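Local coordinates for protein putative RnfG subunit of electron transport complex (Thermotoga maritima, PDB 3DCZ) that probably serves as an FMN-carrying subunit of a membrane-bound complex that couples electron transfer to the translocation of ions across the membrane, at residues 31-42 and 76-86. Sequence-based numbering, arbitrary orientation.
Sequences VLKDPLTGDYLV and FVTKDGRNAYV. With ACT (acetate ion), chain D.
Leu32 drives its CD1 methyl onto the Phe76 ring in a CH-pi contact, 3.5 Å from the ring centroid and only 9° off the normal. With CG anti to its carbonyl carbon (chi1 -75°), the leucine crosses the aromatic side chain at about a right angle, and its CD2 passes on to the CB of Ala84. Val86 widens this apolar patch: its CG2 meets Leu32 CG at 4.0 Å and also touches CG2 of Val31. From the other arm of the loop, Val42 CG2 packs on Phe76 CB at 3.9 Å. Replacing Phe76 by alanine is likely to leave the Leu32 methyl without its aromatic platform and to open a gap beside Ile28 of helix 22-31 and Ile50 of helix 44-54.

Polar links gather at the turn. The backbone N of Lys79 donates to Leu41 O over 2.8 Å, with a bent N-H...O angle of 136°, and Thr78 CA adds a CA-H...O contact to the same oxygen. The extended Lys79 chain runs alongside this backbone until NZ reaches Tyr40 O at 3.1 Å, from above the carbonyl plane.

Asp80 OD1 is gripped twice, by Thr78 OG1 and, in a salt bridge, by Arg82 NE at 2.9 Å, which steadies the guanidinium whose NH2 lies against Leu41 CD2. A water accepts from that NH2 and reaches Asp34 OD2 weakly.

The arrangement is a beta hairpin, its strands 67-77 and 83-90 joined through a type I turn from Thr78 to Gly81, with the connection between helices 22-31 and 44-54 packed over a face of the antiparallel sheet near the hairpin's turn.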
ATOM      1  N   VAL A  31      -0.028  -3.214  -7.816  1.00 13.58           N
ATOM      2  CA  VAL A  31       0.815  -2.439  -6.895  1.00 14.10           C
ATOM      3  C   VAL A  31       2.304  -2.605  -7.181  1.00 14.88           C
ATOM      4  O   VAL A  31       3.160  -1.870  -6.635  1.00 14.01           O
ATOM      5  CB  VAL A  31       0.473  -2.721  -5.399  1.00 14.11           C
ATOM      6  CG1 VAL A  31      -1.015  -2.283  -5.108  1.00 15.05           C
ATOM      7  CG2 VAL A  31       0.714  -4.152  -5.037  1.00 15.11           C
ATOM      8  N   LEU A  32       2.608  -3.572  -8.049  1.00 14.49           N
ATOM      9  CA  LEU A  32       3.966  -3.802  -8.542  1.00 12.48           C
ATOM     10  C   LEU A  32       4.230  -3.135  -9.887  1.00 14.48           C
ATOM     11  O   LEU A  32       5.282  -3.346 -10.476  1.00 14.29           O
ATOM     12  CB  LEU A  32       4.303  -5.285  -8.545  1.00 14.65           C
ATOM     13  CG  LEU A  32       4.606  -5.906  -7.168  1.00 14.07           C
ATOM     14  CD1 LEU A  32       4.525  -7.436  -7.263  1.00 15.86           C
ATOM     15  CD2 LEU A  32       5.972  -5.470  -6.646  1.00 15.40           C
ATOM     16  N   LYS A  33       3.304  -2.279 -10.310  1.00 14.70           N
ATOM     17  CA  LYS A  33       3.589  -1.363 -11.430  1.00 14.28           C
ATOM     18  C   LYS A  33       4.083  -0.041 -10.865  1.00 13.77           C
ATOM     19  O   LYS A  33       3.575   0.479  -9.828  1.00 13.60           O
ATOM     20  CB  LYS A  33       2.342  -1.156 -12.300  1.00 13.97           C
ATOM     21  CG  LYS A  33       1.822  -2.451 -12.960  1.00 15.00           C
ATOM     22  CD  LYS A  33       0.701  -2.153 -13.949  1.00 20.70           C
ATOM     23  CE  LYS A  33       0.237  -3.398 -14.659  1.00 33.90           C
ATOM     24  NZ  LYS A  33      -0.964  -3.120 -15.505  1.00 34.39           N
ATOM     25  N   ASP A  34       5.063   0.546 -11.540  1.00 13.65           N
ATOM     26  CA  ASP A  34       5.589   1.834 -11.165  1.00 14.07           C
ATOM     27  C   ASP A  34       4.529   2.905 -11.401  1.00 12.69           C
ATOM     28  O   ASP A  34       3.974   3.000 -12.512  1.00 13.53           O
ATOM     29  CB  ASP A  34       6.827   2.081 -11.996  1.00 15.72           C
ATOM     30  CG  ASP A  34       7.568   3.332 -11.631  1.00 19.63           C
ATOM     31  OD1 ASP A  34       6.987   4.415 -11.542  1.00 18.60           O
ATOM     32  OD2 ASP A  34       8.808   3.245 -11.529  1.00 28.98           O
ATOM     33  N   PRO A  35       4.200   3.693 -10.364  1.00 13.12           N
ATOM     34  CA  PRO A  35       3.103   4.651 -10.521  1.00 13.52           C
ATOM     35  C   PRO A  35       3.458   5.859 -11.405  1.00 13.70           C
ATOM     36  O   PRO A  35       2.569   6.608 -11.817  1.00 15.79           O
ATOM     37  CB  PRO A  35       2.812   5.097  -9.088  1.00 17.71           C
ATOM     38  CG  PRO A  35       4.125   4.996  -8.426  1.00 14.71           C
ATOM     39  CD  PRO A  35       4.780   3.776  -9.003  1.00 15.48           C
ATOM     40  N   LEU A  36       4.751   6.053 -11.656  1.00 13.99           N
ATOM     41  CA  LEU A  36       5.215   7.140 -12.509  1.00 13.09           C
ATOM     42  C   LEU A  36       5.368   6.732 -13.977  1.00 12.39           C
ATOM     43  O   LEU A  36       5.056   7.528 -14.853  1.00 13.29           O
ATOM     44  CB  LEU A  36       6.522   7.706 -11.979  1.00 16.19           C
ATOM     45  CG  LEU A  36       6.504   8.243 -10.539  1.00 19.47           C
ATOM     46  CD1 LEU A  36       7.869   8.939 -10.281  1.00 25.77           C
ATOM     47  CD2 LEU A  36       5.341   9.172 -10.316  1.00 23.20           C
ATOM     48  N   THR A  37       5.863   5.520 -14.244  1.00 11.80           N
ATOM     49  CA  THR A  37       6.065   5.024 -15.623  1.00 11.59           C
ATOM     50  C   THR A  37       4.903   4.156 -16.115  1.00 11.69           C
ATOM     51  O   THR A  37       4.740   3.994 -17.313  1.00 13.09           O
ATOM     52  CB  THR A  37       7.350   4.191 -15.732  1.00 14.85           C
ATOM     53  OG1 THR A  37       7.156   2.924 -15.096  1.00 14.29           O
ATOM     54  CG2 THR A  37       8.562   4.922 -15.122  1.00 16.95           C
ATOM     55  N   GLY A  38       4.161   3.533 -15.189  1.00 12.79           N
ATOM     56  CA  GLY A  38       3.097   2.578 -15.525  1.00 13.12           C
ATOM     57  C   GLY A  38       3.562   1.168 -15.856  1.00 14.88           C
ATOM     58  O   GLY A  38       2.753   0.299 -16.225  1.00 16.55           O
ATOM     59  N   ASP A  39       4.867   0.931 -15.777  1.00 12.28           N
ATOM     60  CA  ASP A  39       5.446  -0.327 -16.209  1.00 13.64           C
ATOM     61  C   ASP A  39       5.608  -1.261 -15.024  1.00 12.19           C
ATOM     62  O   ASP A  39       5.814  -0.827 -13.895  1.00 13.32           O
ATOM     63  CB  ASP A  39       6.810  -0.105 -16.817  1.00 12.24           C
ATOM     64  CG  ASP A  39       6.797   0.909 -17.950  1.00 16.21           C
ATOM     65  OD1 ASP A  39       5.746   1.025 -18.637  1.00 15.72           O
ATOM     66  OD2 ASP A  39       7.832   1.591 -18.134  1.00 14.46           O
ATOM     67  N   TYR A  40       5.541  -2.555 -15.283  1.00 14.32           N
ATOM     68  CA  TYR A  40       5.817  -3.527 -14.241  1.00 13.34           C
ATOM     69  C   TYR A  40       7.235  -3.394 -13.666  1.00 13.05           C
ATOM     70  O   TYR A  40       8.210  -3.324 -14.437  1.00 15.47           O
ATOM     71  CB  TYR A  40       5.649  -4.942 -14.781  1.00 14.33           C
ATOM     72  CG  TYR A  40       4.239  -5.452 -14.766  1.00 16.10           C
ATOM     73  CD1 TYR A  40       3.640  -5.796 -13.574  1.00 16.45           C
ATOM     74  CD2 TYR A  40       3.519  -5.620 -15.943  1.00 18.38           C
ATOM     75  CE1 TYR A  40       2.358  -6.281 -13.538  1.00 16.46           C
ATOM     76  CE2 TYR A  40       2.210  -6.105 -15.920  1.00 20.86           C
ATOM     77  CZ  TYR A  40       1.635  -6.433 -14.696  1.00 18.53           C
ATOM     78  OH  TYR A  40       0.341  -6.900 -14.594  1.00 22.38           O
ATOM     79  N   LEU A  41       7.341  -3.387 -12.337  1.00 12.64           N
ATOM     80  CA  LEU A  41       8.643  -3.438 -11.657  1.00 14.07           C
ATOM     81  C   LEU A  41       9.182  -4.882 -11.578  1.00 13.17           C
ATOM     82  O   LEU A  41      10.374  -5.080 -11.363  1.00 14.29           O
ATOM     83  CB  LEU A  41       8.529  -2.841 -10.237  1.00 14.07           C
ATOM     84  CG  LEU A  41       8.147  -1.351 -10.183  1.00 16.67           C
ATOM     85  CD1 LEU A  41       7.764  -0.953  -8.753  1.00 19.52           C
ATOM     86  CD2 LEU A  41       9.292  -0.517 -10.719  1.00 17.50           C
ATOM     87  N   VAL A  42       8.275  -5.851 -11.716  1.00 14.86           N
ATOM     88  CA  VAL A  42       8.563  -7.275 -11.725  1.00 13.22           C
ATOM     89  C   VAL A  42       7.761  -7.887 -12.858  1.00 15.26           C
ATOM     90  O   VAL A  42       6.591  -7.551 -13.026  1.00 15.77           O
ATOM     91  CB  VAL A  42       8.116  -7.923 -10.370  1.00 14.64           C
ATOM     92  CG1 VAL A  42       8.469  -9.429 -10.284  1.00 16.98           C
ATOM     93  CG2 VAL A  42       8.723  -7.179  -9.194  1.00 15.30           C
ATOM     94  N   PHE A  76       9.676  -9.284  -3.279  1.00 13.29           N
ATOM     95  CA  PHE A  76      10.085  -9.201  -4.679  1.00 13.15           C
ATOM     96  C   PHE A  76      11.374  -8.404  -4.761  1.00 15.45           C
ATOM     97  O   PHE A  76      11.753  -7.706  -3.811  1.00 14.07           O
ATOM     98  CB  PHE A  76       9.008  -8.533  -5.553  1.00 13.26           C
ATOM     99  CG  PHE A  76       7.651  -9.132  -5.415  1.00 11.95           C
ATOM    100  CD1 PHE A  76       6.797  -8.704  -4.408  1.00 13.81           C
ATOM    101  CD2 PHE A  76       7.227 -10.139  -6.262  1.00 13.22           C
ATOM    102  CE1 PHE A  76       5.522  -9.268  -4.260  1.00 16.07           C
ATOM    103  CE2 PHE A  76       5.963 -10.719  -6.108  1.00 15.09           C
ATOM    104  CZ  PHE A  76       5.116 -10.279  -5.106  1.00 13.64           C
ATOM    105  N   VAL A  77      12.034  -8.546  -5.905  1.00 14.07           N
ATOM    106  CA  VAL A  77      13.156  -7.691  -6.307  1.00 12.52           C
ATOM    107  C   VAL A  77      12.768  -7.029  -7.620  1.00 13.34           C
ATOM    108  O   VAL A  77      12.425  -7.709  -8.607  1.00 13.76           O
ATOM    109  CB  VAL A  77      14.476  -8.483  -6.472  1.00 13.92           C
ATOM    110  CG1 VAL A  77      15.625  -7.519  -6.869  1.00 11.49           C
ATOM    111  CG2 VAL A  77      14.816  -9.224  -5.174  1.00 14.09           C
ATOM    112  N   THR A  78      12.822  -5.715  -7.644  1.00 12.97           N
ATOM    113  CA  THR A  78      12.435  -4.980  -8.868  1.00 15.12           C
ATOM    114  C   THR A  78      13.482  -5.170  -9.969  1.00 15.89           C
ATOM    115  O   THR A  78      14.608  -5.640  -9.712  1.00 14.77           O
ATOM    116  CB  THR A  78      12.243  -3.484  -8.597  1.00 16.48           C
ATOM    117  OG1 THR A  78      13.522  -2.896  -8.348  1.00 16.37           O
ATOM    118  CG2 THR A  78      11.253  -3.222  -7.427  1.00 17.44           C
ATOM    119  N   LYS A  79      13.132  -4.809 -11.209  1.00 14.40           N
ATOM    120  CA  LYS A  79      14.054  -4.979 -12.319  1.00 16.42           C
ATOM    121  C   LYS A  79      15.322  -4.159 -12.136  1.00 15.59           C
ATOM    122  O   LYS A  79      16.357  -4.519 -12.687  1.00 18.23           O
ATOM    123  CB  LYS A  79      13.373  -4.644 -13.660  1.00 16.53           C
ATOM    124  CG  LYS A  79      12.347  -5.649 -14.082  1.00 19.59           C
ATOM    125  CD  LYS A  79      11.455  -5.098 -15.189  1.00 28.31           C
ATOM    126  CE  LYS A  79      10.349  -6.062 -15.562  1.00 31.91           C
ATOM    127  NZ  LYS A  79       9.335  -5.377 -16.453  1.00 41.97           N
ATOM    128  N   ASP A  80      15.242  -3.073 -11.355  1.00 16.95           N
ATOM    129  CA  ASP A  80      16.426  -2.286 -11.008  1.00 20.16           C
ATOM    130  C   ASP A  80      17.033  -2.584  -9.618  1.00 20.76           C
ATOM    131  O   ASP A  80      17.868  -1.839  -9.118  1.00 21.85           O
ATOM    132  CB  ASP A  80      16.194  -0.782 -11.207  1.00 22.59           C
ATOM    133  CG  ASP A  80      15.198  -0.179 -10.247  1.00 33.43           C
ATOM    134  OD1 ASP A  80      14.679  -0.864  -9.344  1.00 31.49           O
ATOM    135  OD2 ASP A  80      14.929   1.038 -10.419  1.00 46.29           O
ATOM    136  N   GLY A  81      16.664  -3.718  -9.046  1.00 16.00           N
ATOM    137  CA  GLY A  81      17.394  -4.311  -7.929  1.00 15.17           C
ATOM    138  C   GLY A  81      16.982  -3.893  -6.538  1.00 15.63           C
ATOM    139  O   GLY A  81      17.705  -4.140  -5.587  1.00 16.57           O
ATOM    140  N   ARG A  82      15.815  -3.276  -6.427  1.00 14.27           N
ATOM    141  CA  ARG A  82      15.283  -2.830  -5.133  1.00 15.11           C
ATOM    142  C   ARG A  82      14.384  -3.900  -4.538  1.00 16.28           C
ATOM    143  O   ARG A  82      13.679  -4.597  -5.251  1.00 15.90           O
ATOM    144  CB  ARG A  82      14.491  -1.523  -5.300  1.00 18.19           C
ATOM    145  CG  ARG A  82      15.291  -0.365  -5.868  1.00 18.44           C
ATOM    146  CD  ARG A  82      14.410   0.876  -6.037  1.00 22.02           C
ATOM    147  NE  ARG A  82      13.475   0.708  -7.171  1.00 30.88           N
ATOM    148  CZ  ARG A  82      12.301   1.336  -7.310  1.00 36.46           C
ATOM    149  NH1 ARG A  82      11.857   2.212  -6.410  1.00 37.20           N
ATOM    150  NH2 ARG A  82      11.555   1.080  -8.376  1.00 39.33           N
ATOM    151  N   ASN A  83      14.391  -4.011  -3.217  1.00 16.46           N
ATOM    152  CA  ASN A  83      13.496  -4.943  -2.534  1.00 14.44           C
ATOM    153  C   ASN A  83      12.139  -4.330  -2.332  1.00 14.96           C
ATOM    154  O   ASN A  83      12.003  -3.246  -1.769  1.00 16.25           O
ATOM    155  CB  ASN A  83      14.081  -5.360  -1.181  1.00 13.60           C
ATOM    156  CG  ASN A  83      15.221  -6.349  -1.312  1.00 17.37           C
ATOM    157  OD1 ASN A  83      15.649  -6.689  -2.420  1.00 20.38           O
ATOM    158  ND2 ASN A  83      15.691  -6.827  -0.195  1.00 22.62           N
ATOM    159  N   ALA A  84      11.131  -5.066  -2.771  1.00 14.89           N
ATOM    160  CA  ALA A  84       9.745  -4.635  -2.708  1.00 12.34           C
ATOM    161  C   ALA A  84       8.985  -5.632  -1.825  1.00 12.63           C
ATOM    162  O   ALA A  84       9.320  -6.804  -1.791  1.00 13.95           O
ATOM    163  CB  ALA A  84       9.169  -4.561  -4.091  1.00 14.85           C
ATOM    164  N   TYR A  85       7.972  -5.127  -1.117  1.00 13.63           N
ATOM    165  CA  TYR A  85       7.166  -5.915  -0.195  1.00 12.31           C
ATOM    166  C   TYR A  85       5.723  -5.619  -0.503  1.00 13.07           C
ATOM    167  O   TYR A  85       5.364  -4.436  -0.629  1.00 15.60           O
ATOM    168  CB  TYR A  85       7.507  -5.515   1.250  1.00 14.23           C
ATOM    169  CG  TYR A  85       8.929  -5.867   1.559  1.00 12.76           C
ATOM    170  CD1 TYR A  85       9.242  -7.167   1.998  1.00 17.10           C
ATOM    171  CD2 TYR A  85       9.959  -4.996   1.298  1.00 15.85           C
ATOM    172  CE1 TYR A  85      10.546  -7.552   2.189  1.00 16.18           C
ATOM    173  CE2 TYR A  85      11.272  -5.373   1.522  1.00 17.62           C
ATOM    174  CZ  TYR A  85      11.559  -6.659   1.965  1.00 15.28           C
ATOM    175  OH  TYR A  85      12.855  -7.065   2.152  1.00 18.11           O
ATOM    176  N   VAL A  86       4.897  -6.650  -0.632  1.00 13.35           N
ATOM    177  CA  VAL A  86       3.463  -6.464  -0.791  1.00 13.13           C
ATOM    178  C   VAL A  86       2.788  -7.115   0.394  1.00 14.75           C
ATOM    179  O   VAL A  86       3.063  -8.246   0.764  1.00 15.16           O
ATOM    180  CB  VAL A  86       2.938  -7.032  -2.145  1.00 14.76           C
ATOM    181  CG1 VAL A  86       1.417  -6.936  -2.195  1.00 14.84           C
ATOM    182  CG2 VAL A  86       3.614  -6.299  -3.325  1.00 14.70           C
TER
HETATM  183  C   ACT D   4      15.353  -4.939   3.225  1.00 30.92           C
HETATM  184  O   ACT D   4      14.743  -5.221   2.181  1.00 29.49           O
HETATM  185  OXT ACT D   4      16.535  -4.569   3.042  1.00 38.17           O
HETATM  186  CH3 ACT D   4      14.725  -4.997   4.576  1.00 31.68           C
HETATM  187  O   HOH W   1       8.828   2.574  -8.340  1.00 29.55           O